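Side-chain contact in bifunctional thiamine biosynthesis protein ThiDN (Methanocaldococcus jannaschii DSM 2661, PDB 2PHP), which probably phosphorylates hydroxymethylpyrimidine and its phosphate and, through the C-terminal ThiN domain described here, condenses hydroxymethylpyrimidine diphosphate with hydroxyethylthiazole phosphate into thiamine phosphate: residues T4-N7 / K8-I12. Residues are numbered along the deposited sequence; the frame is centred on the assembly and turned at random.
Sequences TYIN and KEKVI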
ATOM      1  N   THR B   4     -27.574  18.917  11.977  1.00 45.29           N
ATOM      2  CA  THR B   4     -26.560  17.876  12.002  1.00 45.17           C
ATOM      3  C   THR B   4     -25.902  17.601  13.350  1.00 43.26           C
ATOM      4  O   THR B   4     -25.670  18.508  14.157  1.00 43.09           O
ATOM      5  CB  THR B   4     -25.453  18.161  10.965  1.00 46.95           C
ATOM      6  OG1 THR B   4     -24.841  19.425  11.251  1.00 49.94           O
ATOM      7  CG2 THR B   4     -26.044  18.192   9.557  1.00 48.23           C
ATOM      8  N   TYR B   5     -25.622  16.321  13.578  1.00 40.31           N
ATOM      9  CA  TYR B   5     -24.959  15.848  14.783  1.00 38.36           C
ATOM     10  C   TYR B   5     -23.584  15.375  14.323  1.00 36.52           C
ATOM     11  O   TYR B   5     -23.472  14.421  13.554  1.00 35.94           O
ATOM     12  CB  TYR B   5     -25.740  14.683  15.384  1.00 38.31           C
ATOM     13  CG  TYR B   5     -25.005  13.925  16.465  1.00 38.43           C
ATOM     14  CD1 TYR B   5     -24.371  14.595  17.514  1.00 38.51           C
ATOM     15  CD2 TYR B   5     -24.987  12.532  16.465  1.00 39.65           C
ATOM     16  CE1 TYR B   5     -23.740  13.892  18.536  1.00 39.16           C
ATOM     17  CE2 TYR B   5     -24.363  11.819  17.484  1.00 40.70           C
ATOM     18  CZ  TYR B   5     -23.744  12.502  18.516  1.00 40.08           C
ATOM     19  OH  TYR B   5     -23.152  11.784  19.533  1.00 42.39           O
ATOM     20  N   ILE B   6     -22.534  16.048  14.770  1.00 33.59           N
ATOM     21  CA  ILE B   6     -21.197  15.656  14.355  1.00 31.83           C
ATOM     22  C   ILE B   6     -20.634  14.581  15.269  1.00 30.94           C
ATOM     23  O   ILE B   6     -20.121  14.874  16.349  1.00 31.38           O
ATOM     24  CB  ILE B   6     -20.246  16.863  14.332  1.00 32.70           C
ATOM     25  CG1 ILE B   6     -20.804  17.937  13.389  1.00 32.86           C
ATOM     26  CG2 ILE B   6     -18.853  16.427  13.867  1.00 32.46           C
ATOM     27  CD1 ILE B   6     -19.958  19.206  13.288  1.00 37.27           C
ATOM     28  N   ASN B   7     -20.742  13.331  14.833  1.00 28.59           N
ATOM     29  CA  ASN B   7     -20.233  12.223  15.617  1.00 28.49           C
ATOM     30  C   ASN B   7     -18.978  11.666  14.938  1.00 28.05           C
ATOM     31  O   ASN B   7     -18.492  12.233  13.958  1.00 25.43           O
ATOM     32  CB  ASN B   7     -21.308  11.139  15.758  1.00 28.12           C
ATOM     33  CG  ASN B   7     -21.869  10.699  14.423  1.00 29.59           C
ATOM     34  OD1 ASN B   7     -21.361  11.076  13.366  1.00 31.01           O
ATOM     35  ND2 ASN B   7     -22.923   9.893  14.463  1.00 30.46           N
ATOM     36  N   LYS B   8     -18.448  10.568  15.459  1.00 26.41           N
ATOM     37  CA  LYS B   8     -17.242   9.988  14.881  1.00 29.24           C
ATOM     38  C   LYS B   8     -17.380   9.604  13.414  1.00 27.77           C
ATOM     39  O   LYS B   8     -16.437   9.758  12.642  1.00 27.18           O
ATOM     40  CB  LYS B   8     -16.793   8.774  15.693  1.00 31.24           C
ATOM     41  CG  LYS B   8     -16.187   9.136  17.036  1.00 33.15           C
ATOM     42  CD  LYS B   8     -15.674   7.898  17.747  1.00 36.87           C
ATOM     43  CE  LYS B   8     -15.007   8.253  19.059  1.00 39.72           C
ATOM     44  NZ  LYS B   8     -14.442   7.048  19.743  1.00 42.89           N
ATOM     45  N   GLU B   9     -18.552   9.104  13.030  1.00 27.34           N
ATOM     46  CA  GLU B   9     -18.780   8.704  11.645  1.00 26.74           C
ATOM     47  C   GLU B   9     -18.635   9.923  10.737  1.00 27.92           C
ATOM     48  O   GLU B   9     -17.999   9.862   9.682  1.00 25.83           O
ATOM     49  CB  GLU B   9     -20.182   8.108  11.483  1.00 27.83           C
ATOM     50  CG  GLU B   9     -20.468   7.576  10.088  1.00 30.29           C
ATOM     51  CD  GLU B   9     -21.900   7.090   9.918  1.00 32.88           C
ATOM     52  OE1 GLU B   9     -22.487   6.581  10.899  1.00 33.71           O
ATOM     53  OE2 GLU B   9     -22.433   7.205   8.795  1.00 34.14           O
ATOM     54  N   LYS B  10     -19.238  11.034  11.143  1.00 26.72           N
ATOM     55  CA  LYS B  10     -19.141  12.243  10.340  1.00 28.38           C
ATOM     56  C   LYS B  10     -17.685  12.655  10.133  1.00 27.47           C
ATOM     57  O   LYS B  10     -17.277  12.995   9.024  1.00 29.44           O
ATOM     58  CB  LYS B  10     -19.933  13.383  10.983  1.00 29.44           C
ATOM     59  CG  LYS B  10     -19.896  14.684  10.194  1.00 36.44           C
ATOM     60  CD  LYS B  10     -20.703  14.576   8.910  1.00 39.51           C
ATOM     61  CE  LYS B  10     -20.666  15.877   8.123  1.00 44.91           C
ATOM     62  NZ  LYS B  10     -21.454  15.786   6.862  1.00 45.91           N
ATOM     63  N   VAL B  11     -16.901  12.623  11.208  1.00 27.26           N
ATOM     64  CA  VAL B  11     -15.487  12.989  11.139  1.00 26.38           C
ATOM     65  C   VAL B  11     -14.712  12.055  10.204  1.00 27.30           C
ATOM     66  O   VAL B  11     -13.936  12.512   9.359  1.00 26.52           O
ATOM     67  CB  VAL B  11     -14.834  12.956  12.539  1.00 24.34           C
ATOM     68  CG1 VAL B  11     -13.312  13.065  12.421  1.00 23.87           C
ATOM     69  CG2 VAL B  11     -15.375  14.105  13.393  1.00 24.07           C
ATOM     70  N   ILE B  12     -14.912  10.750  10.361  1.00 27.01           N
ATOM     71  CA  ILE B  12     -14.231   9.785   9.505  1.00 27.33           C
ATOM     72  C   ILE B  12     -14.604  10.023   8.039  1.00 27.44           C
ATOM     73  O   ILE B  12     -13.745   9.954   7.165  1.00 26.48           O
ATOM     74  CB  ILE B  12     -14.588   8.331   9.889  1.00 28.06           C
ATOM     75  CG1 ILE B  12     -14.008   7.997  11.269  1.00 26.52           C
ATOM     76  CG2 ILE B  12     -14.083   7.365   8.813  1.00 25.31           C
ATOM     77  CD1 ILE B  12     -12.516   8.166  11.388  1.00 26.58           C
TER
HETATM   78  O   HOH W   1     -24.683   8.179  12.117  1.00 50.33           O
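Asn7 meets Lys10 across the start of helix 8-22, a worked example of how a side chain gives a first-turn N-H an acceptor that the helix itself does not provide. Lys8 turns away from the preceding loop, its extended chain running to a cation-pi contact with Phe73. Glu9 brings CB to 3.7 Å from Asn7 OD1, while its carboxylate bridges back through a water: OE1 accepts from the water at 3.0 Å, and Asn7 ND2 reaches the same water by a weak bond. The other oxygen, OE2, forms a salt bridge with Lys13. Lys10 supplies the capping donor, its N standing 3.1 Å from Asn7 OD1 in a nearly straight bond (162°) tilted 25° from the amide plane. Asn7 has CG between its own N and carbonyl carbon (chi1 53°), and a chi2 near zero then turns OD1 toward Lys10 N. With alanine in place of Asn7, Lys10 N would probably lose its side-chain acceptor, and the water its weak tie to ND2. Further along Lys10, CG meets Ile6 CG2 at 4.2 Å. Val11 N then donates to Asn7 O at 3.2 Å, the first i to i+4 bond of the helix, and Val11 CG2 packs on Ile6 CG2, both side chains also touching Arg94. An asparagine N-cap, backed by a hydrophobic staple between Ile6 and Val11, thus joins the N-terminal loop to the first helix of the ThiN domain.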